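Local coordinates for protein sesquisabinene B synthase 2 (Santalum album, PDB 6A2A) that probably cyclises farnesyl diphosphate to the sesquiterpene sesquisabinene B in sandalwood, with the aid of magnesium or manganese ions, at residues C453-I458 against G498-W503; V142-K147 against E177-E182. All coordinates share one frame; numbering follows the deposited sequence.

Contact 1 of 2, residues C453-I458 against G498-W503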
loop_
_atom_site.group_PDB
_atom_site.type_symbol
_atom_site.label_atom_id
_atom_site.label_comp_id
_atom_site.label_asym_id
_atom_site.label_seq_id
_atom_site.Cartn_x
_atom_site.Cartn_y
_atom_site.Cartn_z
ATOM N N CYS A 453 -26.847 14.358 0.197
ATOM C CA CYS A 453 -25.903 15.142 1.030
ATOM C C CYS A 453 -26.662 15.913 2.113
ATOM O O CYS A 453 -26.185 15.950 3.198
ATOM C CB CYS A 453 -25.068 16.080 0.172
ATOM S SG CYS A 453 -24.130 15.175 -1.079
ATOM N N ILE A 454 -27.779 16.525 1.800
ATOM C CA ILE A 454 -28.509 17.253 2.866
ATOM C C ILE A 454 -28.942 16.244 3.936
ATOM O O ILE A 454 -28.783 16.541 5.091
ATOM C CB ILE A 454 -29.698 18.047 2.297
ATOM C CG1 ILE A 454 -29.207 19.170 1.393
ATOM C CG2 ILE A 454 -30.538 18.594 3.425
ATOM C CD1 ILE A 454 -30.304 19.984 0.777
ATOM N N LEU A 455 -29.469 15.110 3.516
ATOM C CA LEU A 455 -29.879 14.086 4.505
ATOM C C LEU A 455 -28.724 13.715 5.440
ATOM O O LEU A 455 -28.894 13.700 6.685
ATOM C CB LEU A 455 -30.424 12.862 3.760
ATOM C CG LEU A 455 -31.889 12.999 3.350
ATOM C CD1 LEU A 455 -32.245 11.970 2.300
ATOM C CD2 LEU A 455 -32.790 12.879 4.579
ATOM N N CYS A 456 -27.539 13.440 4.890
ATOM C CA CYS A 456 -26.419 13.015 5.727
ATOM C C CYS A 456 -26.095 14.092 6.776
ATOM O O CYS A 456 -25.836 13.795 7.970
ATOM C CB CYS A 456 -25.206 12.683 4.859
ATOM S SG CYS A 456 -25.416 11.184 3.871
ATOM N N ARG A 457 -26.129 15.367 6.338
ATOM C CA ARG A 457 -25.884 16.491 7.219
ATOM C C ARG A 457 -26.972 16.619 8.289
ATOM O O ARG A 457 -26.645 16.653 9.483
ATOM C CB ARG A 457 -25.753 17.798 6.430
ATOM C CG ARG A 457 -25.774 19.047 7.286
ATOM C CD ARG A 457 -24.861 19.188 8.452
ATOM N NE ARG A 457 -23.439 19.119 8.104
ATOM C CZ ARG A 457 -22.442 18.992 8.946
ATOM N NH1 ARG A 457 -22.657 18.692 10.223
ATOM N NH2 ARG A 457 -21.196 19.067 8.478
ATOM N N ILE A 458 -28.228 16.616 7.929
ATOM C CA ILE A 458 -29.264 16.814 8.924
ATOM C C ILE A 458 -29.326 15.625 9.887
ATOM O O ILE A 458 -29.519 15.810 11.129
ATOM C CB ILE A 458 -30.616 17.074 8.258
ATOM C CG1 ILE A 458 -30.619 18.471 7.638
ATOM C CG2 ILE A 458 -31.716 16.873 9.273
ATOM C CD1 ILE A 458 -31.893 18.768 6.864
ATOM N N GLY A 498 -38.940 16.437 10.145
ATOM C CA GLY A 498 -39.779 16.516 9.035
ATOM C C GLY A 498 -39.021 16.712 7.742
ATOM O O GLY A 498 -39.430 16.233 6.669
ATOM N N LEU A 499 -37.905 17.429 7.822
ATOM C CA LEU A 499 -37.112 17.595 6.637
ATOM C C LEU A 499 -36.495 16.274 6.212
ATOM O O LEU A 499 -36.317 16.051 4.997
ATOM C CB LEU A 499 -36.026 18.634 6.900
ATOM C CG LEU A 499 -36.516 20.066 7.039
ATOM C CD1 LEU A 499 -35.329 21.009 7.232
ATOM C CD2 LEU A 499 -37.354 20.489 5.838
ATOM N N VAL A 500 -36.100 15.445 7.172
ATOM C CA VAL A 500 -35.549 14.147 6.831
ATOM C C VAL A 500 -36.593 13.363 6.047
ATOM O O VAL A 500 -36.279 12.713 5.060
ATOM C CB VAL A 500 -35.116 13.407 8.085
ATOM C CG1 VAL A 500 -34.876 11.940 7.836
ATOM C CG2 VAL A 500 -33.927 14.110 8.717
ATOM N N ARG A 501 -37.854 13.382 6.546
ATOM C CA ARG A 501 -38.875 12.590 5.848
ATOM C C ARG A 501 -39.128 13.136 4.437
ATOM O O ARG A 501 -39.233 12.376 3.482
ATOM C CB ARG A 501 -40.185 12.545 6.638
ATOM C CG ARG A 501 -40.020 11.794 7.953
ATOM C CD ARG A 501 -41.351 11.522 8.676
ATOM N NE ARG A 501 -42.015 12.757 8.978
ATOM C CZ ARG A 501 -41.876 13.437 10.117
ATOM N NH1 ARG A 501 -41.096 12.996 11.084
ATOM N NH2 ARG A 501 -42.543 14.563 10.294
ATOM N N MET A 502 -39.150 14.453 4.321
ATOM C CA MET A 502 -39.340 15.107 2.995
ATOM C C MET A 502 -38.231 14.715 2.011
ATOM O O MET A 502 -38.476 14.382 0.870
ATOM C CB MET A 502 -39.368 16.628 3.181
ATOM C CG MET A 502 -39.544 17.399 1.873
ATOM S SD MET A 502 -38.021 17.880 0.981
ATOM C CE MET A 502 -37.321 18.948 2.228
ATOM N N TRP A 503 -36.965 14.844 2.408
ATOM C CA TRP A 503 -35.878 14.561 1.455
ATOM C C TRP A 503 -35.828 13.080 1.104
ATOM O O TRP A 503 -35.530 12.728 -0.010
ATOM C CB TRP A 503 -34.547 15.077 2.005
ATOM C CG TRP A 503 -34.322 16.551 1.915
ATOM C CD1 TRP A 503 -34.216 17.444 2.932
ATOM C CD2 TRP A 503 -34.161 17.307 0.704
ATOM N NE1 TRP A 503 -34.038 18.725 2.444
ATOM C CE2 TRP A 503 -33.989 18.656 1.085
ATOM C CE3 TRP A 503 -34.209 16.974 -0.645
ATOM C CZ2 TRP A 503 -33.818 19.663 0.144
ATOM C CZ3 TRP A 503 -34.099 17.987 -1.575
ATOM C CH2 TRP A 503 -33.855 19.282 -1.172
#
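I454, L455 and I458 of helix 447-462 meet L499, V500 and W503 of helix 489-510 in a nearly antiparallel helix pair of the all-helical class I terpene synthase fold. The segment axes come within 9.8 Å at a crossing angle of -156°, and L455 and V500 are the residues nearest each other along the backbones. The segments bury 351 Å² between them, and all six touching residues are apolar or aromatic.

The aromatic part centres on the W503 indole. I454 lies over one face with both branches: CG2 makes an off-centre CH-pi contact, 4.0 Å from the centroid of the five-membered ring of W503 and 30° off its normal, while CD1 stands over the rim of the six-membered ring. With CG1 beside the backbone N (chi1 -66°) and CG2 anti to it, I454 spreads its CD1 and CG2 methyls over the two rings of the indole. M502 CE sits off-centre over the opposite face, so the ring is sandwiched.

The remaining contacts are aliphatic, save that L455 CD2 lies 3.5 Å from V500 O. L455 CG packs on W503 CB at 3.6 Å. Helices 406-416 and 521-535 close round the pair through L414, L410, V529 and H533. The I458 side chain lies about 7 Å from that of N460, a magnesium ligand on the same helix. I458 and V500 run alongside but head opposite ways, their CG2 methyls touching. On its other branch, I458 CD1 reaches L499 CD1 at 4.1 Å.

Contact 2 of 2, residues V142-K147 against E177-E182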
loop_
_atom_site.group_PDB
_atom_site.type_symbol
_atom_site.label_atom_id
_atom_site.label_comp_id
_atom_site.label_asym_id
_atom_site.label_seq_id
_atom_site.Cartn_x
_atom_site.Cartn_y
_atom_site.Cartn_z
ATOM N N VAL A 142 -54.245 1.978 -2.539
ATOM C CA VAL A 142 -54.393 0.609 -2.013
ATOM C C VAL A 142 -54.667 0.605 -0.502
ATOM O O VAL A 142 -55.199 -0.439 -0.004
ATOM C CB VAL A 142 -53.207 -0.313 -2.319
ATOM C CG1 VAL A 142 -52.975 -0.479 -3.808
ATOM C CG2 VAL A 142 -51.950 0.114 -1.553
ATOM N N PHE A 143 -54.330 1.665 0.238
ATOM C CA PHE A 143 -54.521 1.677 1.689
ATOM C C PHE A 143 -55.868 2.271 2.051
ATOM O O PHE A 143 -56.224 2.191 3.216
ATOM C CB PHE A 143 -53.390 2.401 2.430
ATOM C CG PHE A 143 -52.085 1.690 2.271
ATOM C CD1 PHE A 143 -51.833 0.486 2.920
ATOM C CD2 PHE A 143 -51.102 2.209 1.446
ATOM C CE1 PHE A 143 -50.635 -0.171 2.746
ATOM C CE2 PHE A 143 -49.922 1.535 1.258
ATOM C CZ PHE A 143 -49.683 0.346 1.907
ATOM N N GLU A 144 -56.661 2.777 1.066
ATOM C CA GLU A 144 -57.853 3.594 1.424
ATOM C C GLU A 144 -58.873 2.740 2.203
ATOM O O GLU A 144 -59.557 3.248 3.063
ATOM C CB GLU A 144 -58.528 4.170 0.173
ATOM C CG GLU A 144 -59.795 4.954 0.484
ATOM C CD GLU A 144 -59.544 6.282 1.184
ATOM O OE1 GLU A 144 -60.263 6.594 2.173
ATOM O OE2 GLU A 144 -58.612 7.016 0.743
ATOM N N ARG A 145 -58.979 1.484 1.807
ATOM C CA ARG A 145 -59.933 0.553 2.383
ATOM C C ARG A 145 -59.684 0.206 3.823
ATOM O O ARG A 145 -60.523 -0.356 4.460
ATOM C CB ARG A 145 -60.073 -0.692 1.553
ATOM C CG ARG A 145 -59.108 -1.758 1.891
ATOM C CD ARG A 145 -59.251 -2.943 0.985
ATOM N NE ARG A 145 -59.392 -2.564 -0.395
ATOM C CZ ARG A 145 -60.317 -3.025 -1.228
ATOM N NH1 ARG A 145 -61.199 -3.924 -0.849
ATOM N NH2 ARG A 145 -60.332 -2.585 -2.459
ATOM N N PHE A 146 -58.527 0.584 4.332
ATOM C CA PHE A 146 -58.203 0.360 5.717
ATOM C C PHE A 146 -58.533 1.587 6.541
ATOM O O PHE A 146 -58.232 1.648 7.686
ATOM C CB PHE A 146 -56.751 -0.089 5.874
ATOM C CG PHE A 146 -56.442 -1.372 5.187
ATOM C CD1 PHE A 146 -56.767 -2.564 5.756
ATOM C CD2 PHE A 146 -55.862 -1.390 3.957
ATOM C CE1 PHE A 146 -56.482 -3.733 5.127
ATOM C CE2 PHE A 146 -55.595 -2.557 3.321
ATOM C CZ PHE A 146 -55.903 -3.735 3.906
ATOM N N LYS A 147 -59.138 2.592 5.930
ATOM C CA LYS A 147 -59.539 3.739 6.663
ATOM C C LYS A 147 -61.042 3.918 6.597
ATOM O O LYS A 147 -61.679 3.370 5.772
ATOM C CB LYS A 147 -58.916 5.020 6.129
ATOM C CG LYS A 147 -57.493 4.933 5.643
ATOM C CD LYS A 147 -57.142 6.024 4.652
ATOM C CE LYS A 147 -57.266 7.381 5.273
ATOM N NZ LYS A 147 -57.376 8.455 4.283
ATOM N N GLU A 177 -48.225 12.154 -1.063
ATOM C CA GLU A 177 -48.956 10.902 -0.823
ATOM C C GLU A 177 -49.369 10.859 0.653
ATOM O O GLU A 177 -48.765 10.166 1.529
ATOM C CB GLU A 177 -48.151 9.700 -1.291
ATOM C CG GLU A 177 -47.913 9.632 -2.779
ATOM C CD GLU A 177 -47.162 8.435 -3.250
ATOM O OE1 GLU A 177 -46.216 7.995 -2.531
ATOM O OE2 GLU A 177 -47.495 7.895 -4.351
ATOM N N ASP A 178 -50.446 11.588 0.917
ATOM C CA ASP A 178 -50.935 11.904 2.225
ATOM C C ASP A 178 -51.366 10.634 3.032
ATOM O O ASP A 178 -51.301 10.644 4.266
ATOM C CB ASP A 178 -52.155 12.857 2.096
ATOM C CG ASP A 178 -53.211 12.352 1.034
ATOM O OD1 ASP A 178 -52.852 12.061 -0.155
ATOM O OD2 ASP A 178 -54.411 12.240 1.372
ATOM N N ILE A 179 -51.773 9.606 2.326
ATOM C CA ILE A 179 -52.291 8.395 3.007
ATOM C C ILE A 179 -51.106 7.646 3.613
ATOM O O ILE A 179 -51.223 7.078 4.706
ATOM C CB ILE A 179 -53.127 7.498 2.094
ATOM C CG1 ILE A 179 -54.356 8.249 1.582
ATOM C CG2 ILE A 179 -53.562 6.248 2.848
ATOM C CD1 ILE A 179 -54.971 7.571 0.417
ATOM N N LEU A 180 -49.943 7.777 2.974
ATOM C CA LEU A 180 -48.771 7.107 3.540
ATOM C C LEU A 180 -48.244 7.876 4.751
ATOM O O LEU A 180 -47.738 7.225 5.679
ATOM C CB LEU A 180 -47.720 6.907 2.462
ATOM C CG LEU A 180 -48.250 6.262 1.187
ATOM C CD1 LEU A 180 -47.204 6.144 0.109
ATOM C CD2 LEU A 180 -48.790 4.879 1.520
ATOM N N ASP A 181 -48.365 9.207 4.778
ATOM C CA ASP A 181 -48.031 9.961 5.974
ATOM C C ASP A 181 -48.962 9.607 7.140
ATOM O O ASP A 181 -48.556 9.514 8.294
ATOM C CB ASP A 181 -48.217 11.446 5.771
ATOM C CG ASP A 181 -47.216 12.020 4.783
ATOM O OD1 ASP A 181 -46.025 11.727 4.955
ATOM O OD2 ASP A 181 -47.635 12.736 3.835
ATOM N N GLU A 182 -50.245 9.456 6.811
ATOM C CA GLU A 182 -51.240 9.062 7.833
ATOM C C GLU A 182 -50.892 7.643 8.354
ATOM O O GLU A 182 -51.053 7.372 9.581
ATOM C CB GLU A 182 -52.645 9.017 7.229
ATOM C CG GLU A 182 -53.335 10.372 7.087
ATOM C CD GLU A 182 -54.484 10.461 6.066
ATOM O OE1 GLU A 182 -54.882 9.430 5.471
ATOM O OE2 GLU A 182 -54.949 11.593 5.823
#
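The K147 side chain meets that of E182 nearly perpendicularly, and there K147 NZ donates a hydrogen bond to E182 OE1 at 2.9 Å as part of a salt bridge. The ammonium comes in on the syn side of the carboxylate, 21° out of its plane. A bend at chi3 (62°) turns the end of the lysine chain toward this oxygen, while the glutamate runs extended beyond CG. On the way K147 CD passes obliquely over I179 CG2 at 4.0 Å, so the aliphatic part of the lysine rests on the isoleucine. With an alanine at K147, E182 OE1 would probably be left without its cationic mate and I179 CG2 without part of its cover.

The contact belongs to the helical N-terminal domain of the terpene synthase, where the 3-10 turn that runs through 142-146 leads into strand 147-148 and packs on the first turn of helix 178-192. Q140, shortly before V142 in the chain, hydrogen-bonds to I179 N and D178 OD1.

Beneath the charged pair, I179 CG2 also touches F143 CB at 3.9 Å. The L180 side chain lies crosswise to that of F143, L180 CD2 approaching the ring obliquely, 3.5 Å from F143 CD2. F128 meets the F143 ring edge-to-face. At the exposed margin E144 crosses I179, its OE2 lying 3.7 Å from I179 CD1.

In the fold
The two contacts lie in different domains, contact 2 in the N-terminal domain and contact 1 in the metal-binding domain, and share no secondary-structure element. Their centres are about 23 Å apart and their nearest atoms about 6 Å, without touching; a salt bridge from D181 to K505 nevertheless joins helix 178-192 to helix 489-510. Contact 1, its centre about 13 Å from that of the chain, is buried and apolar, pairing two long helices near the metal ligands. Contact 2, its centre about 28 Å from that of the chain and away from the metal site, buries less surface (242 Å²) and joins a short turn to a helix start, adding a salt bridge to its apolar base.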